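Uncharacterized protein (Mycobacterium tuberculosis, PDB 6Y56) is a toxin of a toxin-antitoxin system, a nucleotidyltransferase that probably modifies the acceptor stems of tRNA and so restrains bacterial growth. Local coordinates at residues A21-V26 with G92-G97; L110-R113 with E119-I122. All blocks are in the same frame, centred on the assembly; numbering follows the deposited sequence.

Contact 1. Residues A21-V26 with G92-G97; sequences AALLDV and GGFEFG
Phe94 pushes the far end of its ring against two aliphatic side chains of the helix, Leu23 and Val26, which lie three residues apart and so project from neighbouring turns. The two meet the ring differently. Leu23 brings one methyl, CD1, up to the ring edge close to its plane, 3.8 Å from Phe94 CE1. Val26 comes in obliquely, its CG1 3.7 Å from Phe94 CZ and nearly as close to CE2. CZ thus touches both residues, and the ring tip fits between a leucine methyl and a valine methyl. Leu23 reaches the ring because its chi1 of -175° places CG opposite the backbone N, although its CB does not point straight at the strand. Phe94, by contrast, directs its CB toward the helix; the CA atoms of Phe94 and Val26 are 9.5 Å apart, and the long reach of phenylalanine carries its ring tip across. No hydrogen bond crosses here; all three residues are buried, so the contact is held by apolar packing, for which leucine, valine and phenylalanine are suited. His30 and His114 also meet the Phe94 ring, the latter edge-to-face. Leu23 touches Val8 and Val26 touches His11, both on helix 5-11, while Phe94 and Phe96 reach Ala27, so helix 19-38 packs against both that short helix and strand 94-100 of the mixed sheet.

Contact 2. Residues L110-R113 with E119-I122; sequences LRVR and EPRI
Glu119 lies against the end of the strand with its aliphatic part, its CG 3.3 Å from Val112 O, and its CA adds a CA-H...O contact to the same oxygen. Extended beyond CG, the side chain brings the carboxylate beside Arg111, where OE2 lies 3.9 Å from Arg111 CD and near the guanidinium plane at its edge, but beyond salt-bridge distance; the two planes are turned 77° apart. Glutamate thus offers methylenes to the backbone while its charge stays near the exposed arginine without pairing, and any attraction is probably modest. Next, Pro120 sets its ring across Val112: CG lies a tight 3.5 Å from Val112 CG2, and CD also touches Val112 O. A proline suits this buried place, since it is apolar and has no N-H in need of an acceptor. Its carbonyl still faces the strand through water 2, which accepts from Val112 N at 3.1 Å and can donate to Pro120 O. At Ile122, water 1 plays a similar part: it lies 2.8 Å from Ile122 O, also within bonding distance of Leu110 O, and can donate to either. Pro120 rests on Asp20 and Leu23, and Ile122 on Leu24, so the loop leading from strand 107-114 to strand 125-129 runs along helix 19-38.

In the fold
Contacts 1 and 2 lie side by side, their centres about 7 Å apart, on the same side of the chain's centre. They come in series along the chain, contact 1 closing before contact 2 opens. Their strands, 94-100 and 107-114, are antiparallel neighbours in the mixed sheet, joined where Gly97 O probably accepts a hydrogen bond from Arg111 N and where Phe96 packs on Val112. Helix 19-38 borders both: Leu23, which meets Phe94 in contact 1, also touches Pro120 of contact 2. Contact 1 brings this helix onto strand 94-100 and contact 2 lays the loop after strand 107-114 against that strand, so helix, loop and two neighbouring strands form one packed region of the nucleotidyltransferase fold.

Contact 1. Residues A21-V26 with G92-G97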
loop_
_atom_site.group_PDB
_atom_site.type_symbol
_atom_site.label_atom_id
_atom_site.label_comp_id
_atom_site.label_asym_id
_atom_site.label_seq_id
_atom_site.Cartn_x
_atom_site.Cartn_y
_atom_site.Cartn_z
ATOM N N ALA A 21 7.833 8.281 -12.901
ATOM C CA ALA A 21 6.832 7.926 -11.898
ATOM C C ALA A 21 5.426 8.265 -12.373
ATOM O O ALA A 21 4.478 7.513 -12.117
ATOM C CB ALA A 21 7.127 8.639 -10.581
ATOM N N ALA A 22 5.270 9.396 -13.076
ATOM C CA ALA A 22 3.963 9.772 -13.600
ATOM C C ALA A 22 3.511 8.815 -14.694
ATOM O O ALA A 22 2.329 8.465 -14.765
ATOM C CB ALA A 22 3.985 11.217 -14.107
ATOM N N LEU A 23 4.438 8.388 -15.554
ATOM C CA LEU A 23 4.089 7.423 -16.586
ATOM C C LEU A 23 3.681 6.092 -15.970
ATOM O O LEU A 23 2.730 5.450 -16.430
ATOM C CB LEU A 23 5.256 7.245 -17.558
ATOM C CG LEU A 23 5.019 6.348 -18.774
ATOM C CD1 LEU A 23 3.789 6.771 -19.534
ATOM C CD2 LEU A 23 6.236 6.343 -19.692
ATOM N N LEU A 24 4.385 5.673 -14.916
ATOM C CA LEU A 24 4.009 4.451 -14.209
ATOM C C LEU A 24 2.652 4.599 -13.539
ATOM O O LEU A 24 1.840 3.667 -13.562
ATOM C CB LEU A 24 5.070 4.114 -13.167
ATOM C CG LEU A 24 4.722 2.904 -12.288
ATOM C CD1 LEU A 24 4.580 1.608 -13.086
ATOM C CD2 LEU A 24 5.789 2.776 -11.218
ATOM N N ASP A 25 2.385 5.763 -12.944
ATOM C CA ASP A 25 1.082 6.023 -12.336
ATOM C C ASP A 25 -0.036 5.810 -13.353
ATOM O O ASP A 25 -1.046 5.143 -13.068
ATOM C CB ASP A 25 1.061 7.458 -11.782
ATOM C CG ASP A 25 -0.225 7.795 -11.046
ATOM O OD1 ASP A 25 -0.462 7.211 -9.972
ATOM O OD2 ASP A 25 -1.011 8.645 -11.532
ATOM N N VAL A 26 0.145 6.345 -14.562
ATOM C CA VAL A 26 -0.847 6.166 -15.614
ATOM C C VAL A 26 -0.948 4.697 -16.006
ATOM O O VAL A 26 -2.052 4.161 -16.187
ATOM C CB VAL A 26 -0.496 7.054 -16.825
ATOM C CG1 VAL A 26 -1.389 6.733 -18.005
ATOM C CG2 VAL A 26 -0.606 8.517 -16.463
ATOM N N GLY A 92 -4.527 -0.545 -24.481
ATOM C CA GLY A 92 -4.202 0.585 -25.330
ATOM C C GLY A 92 -2.723 0.581 -25.661
ATOM O O GLY A 92 -2.163 -0.425 -26.109
ATOM N N GLY A 93 -2.071 1.710 -25.406
ATOM C CA GLY A 93 -0.666 1.869 -25.725
ATOM C C GLY A 93 0.297 1.146 -24.799
ATOM O O GLY A 93 1.480 1.043 -25.135
ATOM N N PHE A 94 -0.163 0.660 -23.648
ATOM C CA PHE A 94 0.741 0.059 -22.672
ATOM C C PHE A 94 0.814 -1.451 -22.839
ATOM O O PHE A 94 -0.208 -2.115 -23.033
ATOM C CB PHE A 94 0.277 0.334 -21.242
ATOM C CG PHE A 94 0.393 1.770 -20.825
ATOM C CD1 PHE A 94 1.599 2.293 -20.370
ATOM C CD2 PHE A 94 -0.712 2.601 -20.914
ATOM C CE1 PHE A 94 1.695 3.628 -19.989
ATOM C CE2 PHE A 94 -0.627 3.933 -20.531
ATOM C CZ PHE A 94 0.573 4.447 -20.069
ATOM N N GLU A 95 2.020 -1.990 -22.696
ATOM C CA GLU A 95 2.249 -3.420 -22.567
ATOM C C GLU A 95 2.880 -3.672 -21.210
ATOM O O GLU A 95 3.712 -2.883 -20.751
ATOM C CB GLU A 95 3.195 -3.939 -23.660
ATOM C CG GLU A 95 3.298 -5.462 -23.703
ATOM C CD GLU A 95 4.354 -5.951 -24.679
ATOM O OE1 GLU A 95 4.656 -5.223 -25.648
ATOM O OE2 GLU A 95 4.881 -7.066 -24.475
ATOM N N PHE A 96 2.478 -4.769 -20.575
ATOM C CA PHE A 96 2.906 -5.099 -19.226
ATOM C C PHE A 96 3.635 -6.430 -19.207
ATOM O O PHE A 96 3.356 -7.325 -20.005
ATOM C CB PHE A 96 1.703 -5.196 -18.296
ATOM C CG PHE A 96 0.920 -3.917 -18.217
ATOM C CD1 PHE A 96 1.258 -2.940 -17.288
ATOM C CD2 PHE A 96 -0.116 -3.660 -19.097
ATOM C CE1 PHE A 96 0.553 -1.754 -17.215
ATOM C CE2 PHE A 96 -0.825 -2.461 -19.017
ATOM C CZ PHE A 96 -0.481 -1.513 -18.084
ATOM N N GLY A 97 4.560 -6.551 -18.272
ATOM C CA GLY A 97 5.200 -7.825 -18.004
ATOM C C GLY A 97 5.506 -7.913 -16.527
ATOM O O GLY A 97 5.759 -6.898 -15.866
#

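Contact 2. Residues L110-R113 with E119-I122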
loop_
_atom_site.group_PDB
_atom_site.type_symbol
_atom_site.label_atom_id
_atom_site.label_comp_id
_atom_site.label_asym_id
_atom_site.label_seq_id
_atom_site.Cartn_x
_atom_site.Cartn_y
_atom_site.Cartn_z
ATOM N N LEU A 110 7.325 -5.469 -11.910
ATOM C CA LEU A 110 6.457 -5.034 -12.994
ATOM C C LEU A 110 7.247 -4.175 -13.969
ATOM O O LEU A 110 7.945 -3.247 -13.561
ATOM C CB LEU A 110 5.292 -4.220 -12.436
ATOM C CG LEU A 110 4.320 -3.637 -13.465
ATOM C CD1 LEU A 110 3.522 -4.731 -14.118
ATOM C CD2 LEU A 110 3.407 -2.651 -12.768
ATOM N N ARG A 111 7.115 -4.468 -15.256
ATOM C CA ARG A 111 7.688 -3.627 -16.290
ATOM C C ARG A 111 6.565 -3.169 -17.201
ATOM O O ARG A 111 5.626 -3.920 -17.469
ATOM C CB ARG A 111 8.763 -4.375 -17.073
ATOM C CG ARG A 111 10.043 -4.557 -16.262
ATOM C CD ARG A 111 11.180 -5.121 -17.100
ATOM N NE ARG A 111 12.444 -5.171 -16.364
ATOM C CZ ARG A 111 12.834 -6.189 -15.600
ATOM N NH1 ARG A 111 12.055 -7.256 -15.453
ATOM N NH2 ARG A 111 14.007 -6.140 -14.976
ATOM N N VAL A 112 6.618 -1.910 -17.605
ATOM C CA VAL A 112 5.586 -1.338 -18.454
ATOM C C VAL A 112 6.277 -0.623 -19.604
ATOM O O VAL A 112 7.355 -0.050 -19.431
ATOM C CB VAL A 112 4.611 -0.409 -17.685
ATOM C CG1 VAL A 112 4.196 -1.016 -16.343
ATOM C CG2 VAL A 112 5.202 0.942 -17.440
ATOM N N ARG A 113 5.672 -0.686 -20.783
ATOM C CA ARG A 113 6.229 0.002 -21.939
ATOM C C ARG A 113 5.095 0.578 -22.765
ATOM O O ARG A 113 4.141 -0.129 -23.096
ATOM C CB ARG A 113 7.066 -0.948 -22.798
ATOM C CG ARG A 113 7.804 -0.254 -23.932
ATOM C CD ARG A 113 8.433 -1.279 -24.863
ATOM N NE ARG A 113 7.489 -2.345 -25.183
ATOM C CZ ARG A 113 6.519 -2.238 -26.086
ATOM N NH1 ARG A 113 6.361 -1.108 -26.765
ATOM N NH2 ARG A 113 5.699 -3.258 -26.305
ATOM N N GLU A 119 9.420 3.224 -21.942
ATOM C CA GLU A 119 9.434 2.422 -20.731
ATOM C C GLU A 119 10.002 3.236 -19.584
ATOM O O GLU A 119 11.178 3.630 -19.637
ATOM C CB GLU A 119 10.282 1.171 -20.953
ATOM C CG GLU A 119 10.593 0.421 -19.673
ATOM C CD GLU A 119 11.146 -0.968 -19.927
ATOM O OE1 GLU A 119 11.340 -1.323 -21.111
ATOM O OE2 GLU A 119 11.384 -1.700 -18.942
ATOM N N PRO A 120 9.227 3.508 -18.535
ATOM C CA PRO A 120 9.788 4.217 -17.380
ATOM C C PRO A 120 10.852 3.373 -16.691
ATOM O O PRO A 120 10.696 2.165 -16.510
ATOM C CB PRO A 120 8.573 4.444 -16.473
ATOM C CG PRO A 120 7.575 3.420 -16.895
ATOM C CD PRO A 120 7.796 3.201 -18.367
ATOM N N ARG A 121 11.954 4.022 -16.330
ATOM C CA ARG A 121 13.091 3.328 -15.726
ATOM C C ARG A 121 13.022 3.318 -14.208
ATOM O O ARG A 121 14.030 3.493 -13.521
ATOM C CB ARG A 121 14.396 3.944 -16.221
ATOM C CG ARG A 121 14.524 3.942 -17.739
ATOM C CD ARG A 121 15.193 5.208 -18.271
ATOM N NE ARG A 121 14.767 6.428 -17.586
ATOM C CZ ARG A 121 14.014 7.374 -18.141
ATOM N NH1 ARG A 121 13.586 7.241 -19.390
ATOM N NH2 ARG A 121 13.678 8.454 -17.443
ATOM N N ILE A 122 11.833 3.115 -13.662
ATOM C CA ILE A 122 11.601 3.166 -12.228
ATOM C C ILE A 122 11.219 1.773 -11.750
ATOM O O ILE A 122 10.561 1.007 -12.461
ATOM C CB ILE A 122 10.510 4.212 -11.906
ATOM C CG1 ILE A 122 10.322 4.380 -10.398
ATOM C CG2 ILE A 122 9.206 3.862 -12.597
ATOM C CD1 ILE A 122 9.469 5.588 -10.034
HETATM O O HOH W 1 8.507 -0.125 -13.927
HETATM O O HOH W 2 8.975 -0.247 -16.538
#